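Local coordinates for ABC-type transport system, sugar-family extracellular solute-binding protein (Peptoclostridium difficile 630, PDB 6HNJ) that probably captures a small solute, perhaps a sugar, outside the cell membrane and passes it to an ABC-type importer, at residues Asp60-Asn65 against Ala77-Ser82; Pro107-Ala112 against Glu276-Met281; Val188-Thr193 against Ser203-Lys208; Ile209-Val214 against Lys235-Ala240; Asn294-Lys299 against Tyr313-Gln318. The protein carries 1 engineered substitution. One frame throughout, in Å; residues are numbered along the deposited sequence.

Contact 1: Asp60-Asn65 against Ala77-Ser82; sequences DIDFQN and ASKFAS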
# COMPACT_ATOMS: atom_id res chain seq x y z
N ASP A 60 -14.54 -9.24 -22.19
CA ASP A 60 -15.69 -9.33 -21.28
C ASP A 60 -15.18 -9.34 -19.85
O ASP A 60 -14.55 -10.30 -19.43
CB ASP A 60 -16.52 -10.59 -21.56
CG ASP A 60 -17.72 -10.73 -20.62
OD1 ASP A 60 -18.45 -9.75 -20.38
OD2 ASP A 60 -17.94 -11.84 -20.10
N ILE A 61 -15.47 -8.28 -19.11
CA ILE A 61 -15.02 -8.15 -17.72
C ILE A 61 -16.08 -8.68 -16.77
O ILE A 61 -17.21 -8.24 -16.81
CB ILE A 61 -14.69 -6.70 -17.35
CG1 ILE A 61 -13.48 -6.22 -18.17
CG2 ILE A 61 -14.41 -6.57 -15.85
CD1 ILE A 61 -13.11 -4.78 -17.97
N ASP A 62 -15.69 -9.65 -15.95
CA ASP A 62 -16.53 -10.25 -14.94
C ASP A 62 -16.00 -9.80 -13.56
O ASP A 62 -15.02 -10.35 -13.06
CB ASP A 62 -16.48 -11.77 -15.09
CG ASP A 62 -17.37 -12.51 -14.08
OD1 ASP A 62 -18.03 -11.90 -13.21
OD2 ASP A 62 -17.36 -13.76 -14.14
N PHE A 63 -16.61 -8.78 -13.00
CA PHE A 63 -16.19 -8.23 -11.70
C PHE A 63 -16.90 -8.93 -10.54
O PHE A 63 -18.12 -9.02 -10.53
CB PHE A 63 -16.46 -6.72 -11.65
CG PHE A 63 -16.17 -6.11 -10.31
CD1 PHE A 63 -14.87 -5.99 -9.87
CD2 PHE A 63 -17.20 -5.70 -9.48
CE1 PHE A 63 -14.58 -5.45 -8.62
CE2 PHE A 63 -16.93 -5.15 -8.25
CZ PHE A 63 -15.62 -5.03 -7.80
N GLN A 64 -16.14 -9.42 -9.56
CA GLN A 64 -16.67 -10.00 -8.36
C GLN A 64 -15.99 -9.38 -7.10
O GLN A 64 -14.75 -9.42 -6.92
CB GLN A 64 -16.47 -11.51 -8.36
CG GLN A 64 -17.10 -12.29 -9.50
CD GLN A 64 -18.62 -12.37 -9.41
OE1 GLN A 64 -19.22 -12.28 -8.32
NE2 GLN A 64 -19.24 -12.54 -10.53
N ASN A 65 -16.81 -8.80 -6.25
CA ASN A 65 -16.39 -8.28 -4.92
C ASN A 65 -16.75 -9.33 -3.84
O ASN A 65 -17.90 -9.76 -3.75
CB ASN A 65 -17.13 -6.97 -4.67
CG ASN A 65 -16.84 -6.36 -3.33
OD1 ASN A 65 -15.89 -6.71 -2.66
ND2 ASN A 65 -17.69 -5.44 -2.92
N ALA A 77 -12.60 -17.30 -7.02
CA ALA A 77 -11.48 -17.91 -7.70
C ALA A 77 -11.89 -19.18 -8.39
O ALA A 77 -11.50 -19.41 -9.53
CB ALA A 77 -10.33 -18.18 -6.73
N SER A 78 -12.68 -20.01 -7.70
CA SER A 78 -13.12 -21.27 -8.23
C SER A 78 -14.05 -21.05 -9.42
O SER A 78 -13.94 -21.73 -10.43
CB SER A 78 -13.75 -22.13 -7.13
OG SER A 78 -14.30 -23.29 -7.68
N LYS A 79 -14.91 -20.05 -9.35
CA LYS A 79 -15.77 -19.73 -10.50
C LYS A 79 -14.97 -19.35 -11.75
O LYS A 79 -15.32 -19.80 -12.88
CB LYS A 79 -16.74 -18.61 -10.14
CG LYS A 79 -17.63 -18.11 -11.26
CD LYS A 79 -18.51 -16.96 -10.78
CE LYS A 79 -18.49 -15.75 -11.68
NZ LYS A 79 -18.84 -16.06 -13.10
N PHE A 80 -13.93 -18.53 -11.56
CA PHE A 80 -13.11 -18.04 -12.65
C PHE A 80 -12.40 -19.21 -13.34
O PHE A 80 -12.29 -19.23 -14.58
CB PHE A 80 -12.11 -16.97 -12.18
CG PHE A 80 -12.71 -15.62 -11.83
CD1 PHE A 80 -14.03 -15.27 -12.16
CD2 PHE A 80 -11.91 -14.65 -11.22
CE1 PHE A 80 -14.53 -14.01 -11.86
CE2 PHE A 80 -12.40 -13.39 -10.94
CZ PHE A 80 -13.72 -13.06 -11.26
N ALA A 81 -11.91 -20.16 -12.56
CA ALA A 81 -11.31 -21.38 -13.08
C ALA A 81 -12.31 -22.22 -13.89
O ALA A 81 -12.00 -22.63 -15.03
CB ALA A 81 -10.72 -22.21 -11.95
N SER A 82 -13.48 -22.45 -13.33
CA SER A 82 -14.58 -23.15 -14.04
C SER A 82 -15.02 -22.41 -15.31
O SER A 82 -15.25 -23.04 -16.35
CB SER A 82 -15.79 -23.42 -13.13
OG SER A 82 -15.48 -24.35 -12.11
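Phe80 reaches from its helix toward the strand and rests against Asp62 and Gln64, the tight part of this contact. Its CG stands anti to the carbonyl carbon (chi1 -72°), which carries the ring forward although the bond leaving the backbone does not aim at the strand. CZ comes obliquely to within 3.5 Å of Asp62 O, and the same CZ lies 3.9 Å from Gln64 CG. An aromatic ring suits this buried place because it bridges the wide gap between helix and strand, with Thr29 of the adjacent strand 24-30 also beside it.

The outer side is polar and looser. Lys79 NZ forms a salt bridge of 2.9 Å with Asp62 OD2 on its syn lone pair, at the end of a chain bent at its last two torsions. Lys79 is shared with Asp83, and the same Asp62 oxygen also pairs with Lys85, so the charges form a small network. Gln64 turns back along its own strand to donate from NE2 to Asp62 OD1 (3.0 Å), which fixes the carboxylate from its other oxygen, while Lys79 CE passes 3.5 Å from Gln64 NE2.

Strand and helix run nearly antiparallel, 161° between their directions. This is the packing of a beta-alpha-beta crossover, in which helix 70-83 leads from edge strand 59-65 to strand 87-91 in a parallel, Rossmann-like sheet.

Contact 2: Pro107-Ala112 against Glu276-Met281; sequences PILITA and ESVSDM. With EDO (1,2-ethanediol), chain G.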
# COMPACT_ATOMS: atom_id res chain seq x y z
N PRO A 107 -3.35 -17.29 -16.34
CA PRO A 107 -2.48 -16.26 -15.85
C PRO A 107 -3.22 -15.35 -14.85
O PRO A 107 -4.38 -14.98 -15.08
CB PRO A 107 -2.06 -15.50 -17.10
CG PRO A 107 -3.09 -15.81 -18.12
CD PRO A 107 -3.53 -17.21 -17.80
N ILE A 108 -2.54 -15.05 -13.77
CA ILE A 108 -3.06 -14.15 -12.69
C ILE A 108 -2.17 -12.92 -12.61
O ILE A 108 -0.95 -13.06 -12.41
CB ILE A 108 -3.07 -14.87 -11.34
CG1 ILE A 108 -3.97 -16.11 -11.37
CG2 ILE A 108 -3.56 -13.93 -10.23
CD1 ILE A 108 -3.67 -17.16 -10.30
N LEU A 109 -2.75 -11.72 -12.74
CA LEU A 109 -2.04 -10.49 -12.48
C LEU A 109 -2.57 -9.91 -11.19
O LEU A 109 -3.77 -9.82 -11.01
CB LEU A 109 -2.23 -9.45 -13.59
CG LEU A 109 -1.43 -9.73 -14.85
CD1 LEU A 109 -1.79 -8.67 -15.86
CD2 LEU A 109 0.06 -9.77 -14.61
N ILE A 110 -1.66 -9.61 -10.28
CA ILE A 110 -2.00 -9.02 -8.96
C ILE A 110 -1.77 -7.52 -8.88
O ILE A 110 -1.02 -6.93 -9.67
CB ILE A 110 -1.21 -9.72 -7.84
CG1 ILE A 110 0.27 -9.32 -7.85
CG2 ILE A 110 -1.38 -11.23 -7.98
CD1 ILE A 110 1.15 -10.14 -6.90
N THR A 111 -2.38 -6.91 -7.87
CA THR A 111 -2.03 -5.57 -7.45
C THR A 111 -2.41 -5.41 -5.96
O THR A 111 -3.15 -6.21 -5.43
CB THR A 111 -2.71 -4.50 -8.32
OG1 THR A 111 -2.10 -3.23 -8.06
CG2 THR A 111 -4.19 -4.42 -8.02
N ALA A 112 -1.93 -4.36 -5.33
CA ALA A 112 -2.17 -4.09 -3.89
C ALA A 112 -1.71 -5.23 -2.97
O ALA A 112 -2.32 -5.51 -1.94
CB ALA A 112 -3.63 -3.74 -3.65
N GLU A 276 2.22 -13.28 -24.00
CA GLU A 276 3.53 -13.26 -23.34
C GLU A 276 3.49 -14.02 -22.03
O GLU A 276 2.43 -14.15 -21.43
CB GLU A 276 4.01 -11.85 -23.15
CG GLU A 276 4.11 -11.18 -24.52
CD GLU A 276 5.28 -10.24 -24.67
OE1 GLU A 276 5.12 -9.30 -25.47
OE2 GLU A 276 6.32 -10.43 -24.01
N SER A 277 4.65 -14.54 -21.62
CA SER A 277 4.71 -15.49 -20.50
C SER A 277 4.69 -14.75 -19.16
O SER A 277 5.58 -13.97 -18.85
CB SER A 277 5.95 -16.40 -20.59
OG SER A 277 5.74 -17.44 -21.54
N VAL A 278 3.67 -15.04 -18.38
CA VAL A 278 3.55 -14.46 -17.05
C VAL A 278 4.64 -14.96 -16.12
O VAL A 278 5.08 -14.21 -15.27
CB VAL A 278 2.12 -14.69 -16.46
CG1 VAL A 278 1.85 -16.15 -16.11
CG2 VAL A 278 1.90 -13.79 -15.26
N SER A 279 5.13 -16.19 -16.29
CA SER A 279 6.18 -16.73 -15.40
C SER A 279 7.54 -16.02 -15.47
O SER A 279 8.34 -16.10 -14.52
CB SER A 279 6.34 -18.23 -15.59
OG SER A 279 6.54 -18.51 -16.96
N ASP A 280 7.77 -15.31 -16.58
CA ASP A 280 8.99 -14.56 -16.85
C ASP A 280 8.82 -13.05 -16.73
O ASP A 280 9.80 -12.33 -16.88
CB ASP A 280 9.47 -14.85 -18.29
CG ASP A 280 9.87 -16.28 -18.48
OD1 ASP A 280 10.62 -16.80 -17.65
OD2 ASP A 280 9.43 -16.88 -19.48
N MET A 281 7.60 -12.59 -16.45
CA MET A 281 7.31 -11.16 -16.31
C MET A 281 7.64 -10.68 -14.89
O MET A 281 7.05 -11.16 -13.91
CB MET A 281 5.83 -10.91 -16.62
CG MET A 281 5.41 -9.44 -16.58
SD MET A 281 3.67 -9.32 -17.06
CE MET A 281 3.81 -9.63 -18.83
C1 EDO G . -3.72 -6.79 3.06
O1 EDO G . -3.47 -8.15 3.44
C2 EDO G . -4.56 -6.72 1.78
O2 EDO G . -3.79 -6.87 0.56
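Val278 enters the contact with both methyl groups, and the side-chain to side-chain contacts are all apolar. CG1 lies 4.1 Å from Pro107 CB, while CG2 has a backbone neighbour in the carbonyl oxygen Ile108 O, at 4.1 Å, and, more loosely, lies near CD2 of Leu109. The torsion explains this division: with chi1 at 70°, CG1 lies between the backbone N and the carbonyl carbon and CG2 is anti to the N, so the two branches spread over successive residues of the strand. Leu109 CD2 also approaches Met281 SD at 4.4 Å. Met281, a long and flexible residue, can span such a distance from an irregular loop, and a compact valine fits beside the rigid proline ring.

The polar bonds shape the loop and tie it to Ser133; none is found between the two segments. Within the loop, Met281 N donates to Val278 O at 3.2 Å, a turn that brings both apolar side chains round to the same strand. Met281 O accepts from Ser133 OG of the neighbouring strand.

A bound 1,2-ethanediol, probably from the crystallisation liquor, marks the far end of the strand: its O2 donates a weak hydrogen bond of 3.2 Å to Ala112 O, and Thr93 N also binds it.

Strand 108-113 lies between strands 87-91 and 132-136 in the sheet. Helix 258-273 packs beside the contact, with Ile272 touching Pro107 and Met281, and Ala269 touching Leu109, so that the loop following this helix closes over the start of the strand.

Contact 3: Val188-Thr193 against Ser203-Lys208; sequences VEKGIT and SSLVGK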
# COMPACT_ATOMS: atom_id res chain seq x y z
N VAL A 188 15.08 6.73 18.37
CA VAL A 188 14.57 6.22 19.62
C VAL A 188 13.36 5.37 19.26
O VAL A 188 12.43 5.86 18.62
CB VAL A 188 14.12 7.34 20.56
CG1 VAL A 188 13.53 6.76 21.84
CG2 VAL A 188 15.26 8.31 20.85
N GLU A 189 13.37 4.13 19.71
CA GLU A 189 12.28 3.19 19.39
C GLU A 189 11.45 2.81 20.63
O GLU A 189 11.91 2.92 21.77
CB GLU A 189 12.84 1.94 18.71
CG GLU A 189 13.66 1.05 19.63
CD GLU A 189 14.35 -0.05 18.88
OE1 GLU A 189 13.68 -0.78 18.14
OE2 GLU A 189 15.58 -0.18 19.05
N LYS A 190 10.22 2.36 20.39
CA LYS A 190 9.36 1.81 21.44
C LYS A 190 8.61 0.64 20.82
O LYS A 190 7.70 0.84 20.04
CB LYS A 190 8.40 2.90 21.93
CG LYS A 190 7.43 2.47 23.04
CD LYS A 190 8.09 1.96 24.32
CE LYS A 190 9.04 2.98 24.94
NZ LYS A 190 8.46 4.35 25.06
N GLY A 191 9.04 -0.58 21.13
CA GLY A 191 8.41 -1.79 20.62
C GLY A 191 7.30 -2.17 21.59
O GLY A 191 7.52 -2.16 22.80
N ILE A 192 6.11 -2.42 21.07
CA ILE A 192 4.96 -2.83 21.87
C ILE A 192 4.33 -4.09 21.29
O ILE A 192 4.61 -4.46 20.13
CB ILE A 192 3.90 -1.71 21.97
CG1 ILE A 192 3.41 -1.28 20.58
CG2 ILE A 192 4.44 -0.53 22.75
CD1 ILE A 192 2.19 -0.40 20.64
N THR A 193 3.48 -4.75 22.09
CA THR A 193 2.68 -5.89 21.60
C THR A 193 1.16 -5.76 21.65
O THR A 193 0.50 -6.46 20.90
CB THR A 193 3.04 -7.21 22.30
OG1 THR A 193 2.99 -7.00 23.71
CG2 THR A 193 4.44 -7.65 21.88
N SER A 203 3.30 8.73 24.88
CA SER A 203 3.45 9.69 25.98
C SER A 203 4.90 9.69 26.48
O SER A 203 5.47 10.75 26.69
CB SER A 203 2.40 9.45 27.08
OG SER A 203 2.43 10.46 28.10
N SER A 204 5.56 8.55 26.55
CA SER A 204 6.97 8.52 26.97
C SER A 204 8.01 8.88 25.88
O SER A 204 9.17 9.07 26.21
CB SER A 204 7.31 7.15 27.53
OG SER A 204 7.64 6.28 26.47
N LEU A 205 7.65 8.86 24.60
CA LEU A 205 8.55 9.34 23.52
C LEU A 205 8.61 10.87 23.43
O LEU A 205 9.53 11.42 22.82
CB LEU A 205 8.14 8.78 22.15
CG LEU A 205 8.47 7.33 21.82
CD1 LEU A 205 7.88 6.95 20.46
CD2 LEU A 205 9.97 7.09 21.82
N VAL A 206 7.63 11.55 24.04
CA VAL A 206 7.58 13.02 24.14
C VAL A 206 8.81 13.54 24.86
O VAL A 206 9.28 12.95 25.83
CB VAL A 206 6.27 13.51 24.84
CG1 VAL A 206 6.34 14.99 25.26
CG2 VAL A 206 5.07 13.30 23.92
N GLY A 207 9.37 14.63 24.34
CA GLY A 207 10.64 15.14 24.82
C GLY A 207 11.86 14.35 24.42
O GLY A 207 12.97 14.76 24.75
N LYS A 208 11.71 13.23 23.72
CA LYS A 208 12.87 12.49 23.24
C LYS A 208 13.01 12.41 21.73
O LYS A 208 14.06 11.98 21.24
CB LYS A 208 12.88 11.09 23.86
CG LYS A 208 13.25 11.10 25.33
CD LYS A 208 13.54 9.69 25.84
CE LYS A 208 12.26 8.92 26.05
NZ LYS A 208 12.55 7.62 26.70
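Val188 and Leu205 meet without any ring, amide or carboxylate face between them; branched aliphatic ends do the work. Val188 CG1, anti to its own backbone N (chi1 178°), lies 3.6 Å from Leu205 CD2, the two side chains overlapping as they run in opposing directions. The other valine branch, CG2, turns to the loop and sits 3.9 Å from Lys208 O. Leucine suits the C-terminal part of the helix because its reach carries the methyls down to the sheet, and Lys190 CB adds a looser approach to Leu205 CD1 at 4.3 Å.

Strand 186-192 is an edge of the four-stranded parallel sheet, and helix 198-205 leads from it to strand 211-214, the arrangement of a beta-alpha-beta crossover over the neighbouring strand 157-163. Beyond the helix the chain turns through Gly207, whose positive phi suits a residue without a side chain, and Lys208 N bonds back to Leu205 O at 3.0 Å.

Toward the surface, Lys190 curls through three successive bends, bringing NZ to Ser204 OG at a doubtfully short 2.5 Å. Ser204 OG hydrogen-bonds to Gly201 O in the helix, and Lys190 NZ makes a weak bond to that same carbonyl.

Contact 4: Ile209-Val214 against Lys235-Ala240; sequences IDVLYV and KIPVIA. With EDO (1,2-ethanediol), chain E.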
# COMPACT_ATOMS: atom_id res chain seq x y z
N ILE A 209 12.02 12.88 20.98
CA ILE A 209 12.05 12.80 19.51
C ILE A 209 11.60 14.11 18.89
O ILE A 209 10.91 14.91 19.54
CB ILE A 209 11.18 11.62 18.98
CG1 ILE A 209 9.69 11.87 19.20
CG2 ILE A 209 11.60 10.33 19.66
CD1 ILE A 209 8.77 10.79 18.62
N ASP A 210 11.97 14.32 17.64
CA ASP A 210 11.56 15.50 16.90
C ASP A 210 10.48 15.22 15.83
O ASP A 210 9.84 16.16 15.31
CB ASP A 210 12.80 16.16 16.26
CG ASP A 210 13.90 16.52 17.29
OD1 ASP A 210 13.58 17.10 18.37
OD2 ASP A 210 15.08 16.26 17.01
N VAL A 211 10.32 13.94 15.46
CA VAL A 211 9.38 13.48 14.46
C VAL A 211 9.12 11.98 14.79
O VAL A 211 10.04 11.28 15.26
CB VAL A 211 9.93 13.69 13.03
CG1 VAL A 211 11.26 12.95 12.81
CG2 VAL A 211 8.92 13.27 12.00
N LEU A 212 7.89 11.51 14.57
CA LEU A 212 7.51 10.09 14.70
C LEU A 212 7.21 9.53 13.31
O LEU A 212 6.54 10.19 12.51
CB LEU A 212 6.26 9.94 15.55
CG LEU A 212 5.77 8.51 15.82
CD1 LEU A 212 6.74 7.84 16.77
CD2 LEU A 212 4.35 8.42 16.34
N TYR A 213 7.74 8.35 13.04
CA TYR A 213 7.39 7.58 11.84
C TYR A 213 6.50 6.43 12.25
O TYR A 213 6.88 5.65 13.11
CB TYR A 213 8.61 7.03 11.14
CG TYR A 213 8.30 6.31 9.85
CD1 TYR A 213 7.98 7.01 8.71
CD2 TYR A 213 8.33 4.92 9.78
CE1 TYR A 213 7.72 6.36 7.51
CE2 TYR A 213 8.08 4.26 8.59
CZ TYR A 213 7.75 5.00 7.46
OH TYR A 213 7.50 4.39 6.25
N VAL A 214 5.32 6.36 11.65
CA VAL A 214 4.39 5.25 11.82
C VAL A 214 4.48 4.32 10.61
O VAL A 214 4.00 4.67 9.52
CB VAL A 214 2.96 5.75 12.02
CG1 VAL A 214 2.00 4.58 12.14
CG2 VAL A 214 2.89 6.60 13.31
N LYS A 235 3.79 19.17 19.79
CA LYS A 235 4.42 19.77 18.62
C LYS A 235 5.30 18.81 17.84
O LYS A 235 6.27 19.23 17.24
CB LYS A 235 5.21 21.04 19.01
CG LYS A 235 4.43 22.08 19.80
CD LYS A 235 3.25 22.61 19.01
CE LYS A 235 2.63 23.80 19.73
NZ LYS A 235 1.47 24.31 18.93
N ILE A 236 4.95 17.52 17.85
CA ILE A 236 5.70 16.48 17.14
C ILE A 236 4.91 16.08 15.89
O ILE A 236 3.80 15.57 16.00
CB ILE A 236 5.94 15.26 18.01
CG1 ILE A 236 6.74 15.64 19.25
CG2 ILE A 236 6.68 14.17 17.23
CD1 ILE A 236 6.54 14.64 20.36
N PRO A 237 5.48 16.33 14.70
CA PRO A 237 4.82 15.90 13.47
C PRO A 237 4.91 14.39 13.36
O PRO A 237 5.88 13.79 13.81
CB PRO A 237 5.63 16.57 12.35
CG PRO A 237 6.95 16.86 12.94
CD PRO A 237 6.80 16.94 14.44
N VAL A 238 3.89 13.79 12.75
CA VAL A 238 3.89 12.36 12.56
C VAL A 238 3.82 12.06 11.07
O VAL A 238 2.92 12.51 10.38
CB VAL A 238 2.70 11.68 13.28
CG1 VAL A 238 2.69 10.18 12.97
CG2 VAL A 238 2.75 12.00 14.79
N ILE A 239 4.76 11.26 10.61
CA ILE A 239 4.76 10.76 9.21
C ILE A 239 4.34 9.32 9.20
O ILE A 239 4.91 8.52 9.93
CB ILE A 239 6.15 10.89 8.58
CG1 ILE A 239 6.55 12.35 8.56
CG2 ILE A 239 6.14 10.35 7.14
CD1 ILE A 239 8.03 12.53 8.55
N ALA A 240 3.35 8.97 8.38
CA ALA A 240 2.85 7.60 8.27
C ALA A 240 3.25 7.03 6.90
O ALA A 240 3.43 7.77 5.94
CB ALA A 240 1.34 7.59 8.40
C1 EDO E . 16.33 15.88 20.92
O1 EDO E . 16.44 15.69 19.50
C2 EDO E . 15.23 16.89 21.22
O2 EDO E . 14.02 16.17 21.44
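Leu212 is bonded through both its N-H and its C=O to the neighbouring strand. Its N donates to Pro237 O at 3.1 Å, and its O accepts from Ile239 N at 2.8 Å; Val214 N then donates to Ile239 O, also at 2.8 Å. All three bonds are nearly straight. CA-H...O contacts, such as Tyr213 CA to Ile239 O at 3.3 Å, fill the spaces between them. Pro237 stands at the start of the pairing: its carbonyl accepts from Leu212 N, while its ring CD, in place of an N-H, lies against Asp210 O.

Side chains pair on both faces. Leu212 and Val238 lie side by side, and Val238 CG1 also meets Val214 CG2 at 3.6 Å. On the other face, Val211 CG2 touches Ile239 CD1 at 3.6 Å, and Ile239 CG2 comes across the Tyr213 side chain near CD1. Ile236 CG2 packs 3.9 Å from Val211 CA. Beta-branched residues suit these extended, buried positions.

The strands run parallel, as expected of a beta-alpha-beta unit: helix 224-233 connects strand 211-214 to edge strand 238-240, and its residues Val227, Met224 and Ala231 cover the Leu212 and Val238 face. Leu148, Val141 and Leu145 of two short helices pack on the face of Val211, Tyr213 and Ile239.

Farther out, Lys235, with positive phi, is the C-prime residue of a Schellman motif that ends helix 224-233. Before the other strand, Asp210 OD2 accepts from the backbone N of Lys156 and Thr157, and a bound 1,2-ethanediol donates to it through O1 at 2.9 Å.

Contact 5: Asn294-Lys299 against Tyr313-Gln318; sequences NEDILK and YVKTKQ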
# COMPACT_ATOMS: atom_id res chain seq x y z
N ASN A 294 -2.41 16.20 6.08
CA ASN A 294 -3.62 16.49 6.84
C ASN A 294 -3.62 18.00 7.21
O ASN A 294 -2.80 18.47 7.99
CB ASN A 294 -3.75 15.59 8.08
CG ASN A 294 -5.04 15.83 8.86
OD1 ASN A 294 -5.40 17.00 9.11
ND2 ASN A 294 -5.71 14.74 9.29
N GLU A 295 -4.56 18.71 6.63
CA GLU A 295 -4.64 20.17 6.72
C GLU A 295 -4.95 20.67 8.16
O GLU A 295 -4.47 21.71 8.58
CB GLU A 295 -5.73 20.61 5.74
CG GLU A 295 -5.68 22.01 5.17
CD GLU A 295 -6.66 22.15 4.00
OE1 GLU A 295 -7.45 21.21 3.73
OE2 GLU A 295 -6.64 23.21 3.34
N ASP A 296 -5.77 19.90 8.89
CA ASP A 296 -6.12 20.23 10.28
C ASP A 296 -4.95 20.04 11.20
O ASP A 296 -4.76 20.82 12.12
CB ASP A 296 -7.29 19.35 10.79
CG ASP A 296 -8.56 19.49 9.94
OD1 ASP A 296 -8.86 20.61 9.45
OD2 ASP A 296 -9.26 18.48 9.74
N ILE A 297 -4.15 19.00 10.99
CA ILE A 297 -2.99 18.75 11.86
C ILE A 297 -1.92 19.82 11.58
O ILE A 297 -1.26 20.33 12.50
CB ILE A 297 -2.44 17.32 11.65
CG1 ILE A 297 -3.52 16.27 12.02
CG2 ILE A 297 -1.14 17.09 12.41
CD1 ILE A 297 -4.05 16.32 13.44
N LEU A 298 -1.76 20.16 10.31
CA LEU A 298 -0.82 21.22 9.90
C LEU A 298 -1.14 22.56 10.64
O LEU A 298 -0.25 23.15 11.24
CB LEU A 298 -0.89 21.43 8.40
CG LEU A 298 0.16 22.35 7.76
CD1 LEU A 298 1.57 21.73 7.81
CD2 LEU A 298 -0.27 22.62 6.34
N LYS A 299 -2.40 22.98 10.62
CA LYS A 299 -2.86 24.16 11.40
C LYS A 299 -2.67 23.99 12.89
O LYS A 299 -2.20 24.89 13.57
CB LYS A 299 -4.33 24.49 11.12
CG LYS A 299 -4.59 25.05 9.73
CD LYS A 299 -6.09 25.20 9.41
CE LYS A 299 -6.35 25.25 7.90
NZ LYS A 299 -7.76 24.95 7.51
N TYR A 313 -4.08 17.73 -0.02
CA TYR A 313 -4.52 18.01 1.32
C TYR A 313 -5.81 17.21 1.63
O TYR A 313 -6.62 16.91 0.73
CB TYR A 313 -4.70 19.53 1.49
CG TYR A 313 -3.36 20.22 1.43
CD1 TYR A 313 -2.51 20.18 2.52
CD2 TYR A 313 -2.92 20.84 0.26
CE1 TYR A 313 -1.26 20.77 2.47
CE2 TYR A 313 -1.67 21.45 0.20
CZ TYR A 313 -0.85 21.42 1.32
OH TYR A 313 0.40 21.98 1.31
N VAL A 314 -5.92 16.80 2.89
CA VAL A 314 -7.11 16.08 3.38
C VAL A 314 -7.39 16.63 4.75
O VAL A 314 -6.53 17.21 5.37
CB VAL A 314 -6.96 14.54 3.46
CG1 VAL A 314 -6.89 13.91 2.08
CG2 VAL A 314 -5.77 14.12 4.32
N LYS A 315 -8.62 16.44 5.21
CA LYS A 315 -9.00 16.80 6.57
C LYS A 315 -9.13 15.50 7.37
O LYS A 315 -9.18 14.41 6.80
CB LYS A 315 -10.31 17.56 6.54
CG LYS A 315 -10.30 18.67 5.49
CD LYS A 315 -11.37 19.70 5.77
CE LYS A 315 -10.99 20.62 6.91
NZ LYS A 315 -11.88 21.81 6.93
N THR A 316 -9.16 15.63 8.68
CA THR A 316 -9.35 14.50 9.57
C THR A 316 -10.76 13.87 9.37
O THR A 316 -11.74 14.59 9.22
CB THR A 316 -9.17 14.95 11.03
OG1 THR A 316 -7.88 15.55 11.17
CG2 THR A 316 -9.29 13.79 11.99
N LYS A 317 -10.82 12.54 9.31
CA LYS A 317 -12.09 11.79 9.29
C LYS A 317 -12.50 11.45 10.72
O LYS A 317 -11.69 10.88 11.48
CB LYS A 317 -11.93 10.45 8.53
CG LYS A 317 -11.90 10.55 7.02
CD LYS A 317 -13.30 10.50 6.42
CE LYS A 317 -13.30 10.59 4.90
NZ LYS A 317 -12.54 9.47 4.27
N GLN A 318 -13.74 11.77 11.09
CA GLN A 318 -14.38 11.23 12.30
C GLN A 318 -15.07 9.91 11.98
O GLN A 318 -14.54 8.84 12.26
CB GLN A 318 -15.39 12.22 12.88
CG GLN A 318 -14.76 13.50 13.40
CD GLN A 318 -15.78 14.61 13.61
OE1 GLN A 318 -16.96 14.36 13.90
NE2 GLN A 318 -15.33 15.86 13.46
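Glu295 N donates to Val314 O at 2.8 Å in an almost straight bond (171°), joining the first turn of the helix to the end of the strand. Two side-chain bonds extend this grip along the outgoing chain. Thr316 N donates to Asp296 OD2 at 3.0 Å, meeting the carboxylate on its anti side and 30° out of its plane. Asn294 ND2 donates to Thr316 OG1, also at 3.0 Å, with the hydroxyl oxygen lying in the amide plane; this amide nitrogen additionally bonds to Val246 O, so two acceptors fix its rotation.

The other end of the same amide is an N-cap. With CG anti to the backbone N (chi1 -177°), Asn294 swings OD1 over the start of the helix, where it accepts from Ile297 N at 3.0 Å and weakly from Asp296 N. Asparagine serves both tasks because it carries an acceptor and a donor. The site falls where strand 289-294 passes into helix 295-300 in a beta-alpha-beta unit whose second strand, 311-314, runs parallel to the first, with Asn294 bridged to Val314. Asp296, near the helix start, would probably also interact favourably with the helix dipole.

Outside this polar centre, the aliphatic part of Lys315 lies across Asp296, CE coming 3.3 Å from OD1, while NZ stays beyond salt-bridge distance. Glu295 OE1 sits 3.9 Å from Tyr313 CB, and its OE2 pairs with Lys305, which also makes a cation-pi contact with the tyrosine ring. Leu298 CD2 approaches Tyr313 CE1 obliquely at 4.4 Å.

From the N terminus, contact 1 closes first, a short loop joining an edge strand of the five-stranded sheet to its crossover helix. Contact 2 then opens on the same sheet and closes only after 163 intervening residues, when the chain has built the four-stranded sheet and come back. Contacts 3 and 4 are nested inside that long loop, one after the other, and touch through Leu205 and Leu212. Contact 5 follows last, joining helix 295-300 to strand 311-314 of the small mixed sheet, about 15 Å, centre to centre, from contact 4. None of the loops cross. Contacts 1 and 2 thus belong to one lobe, and contacts 3 to 5 to the other, of a two-lobed binding-protein fold.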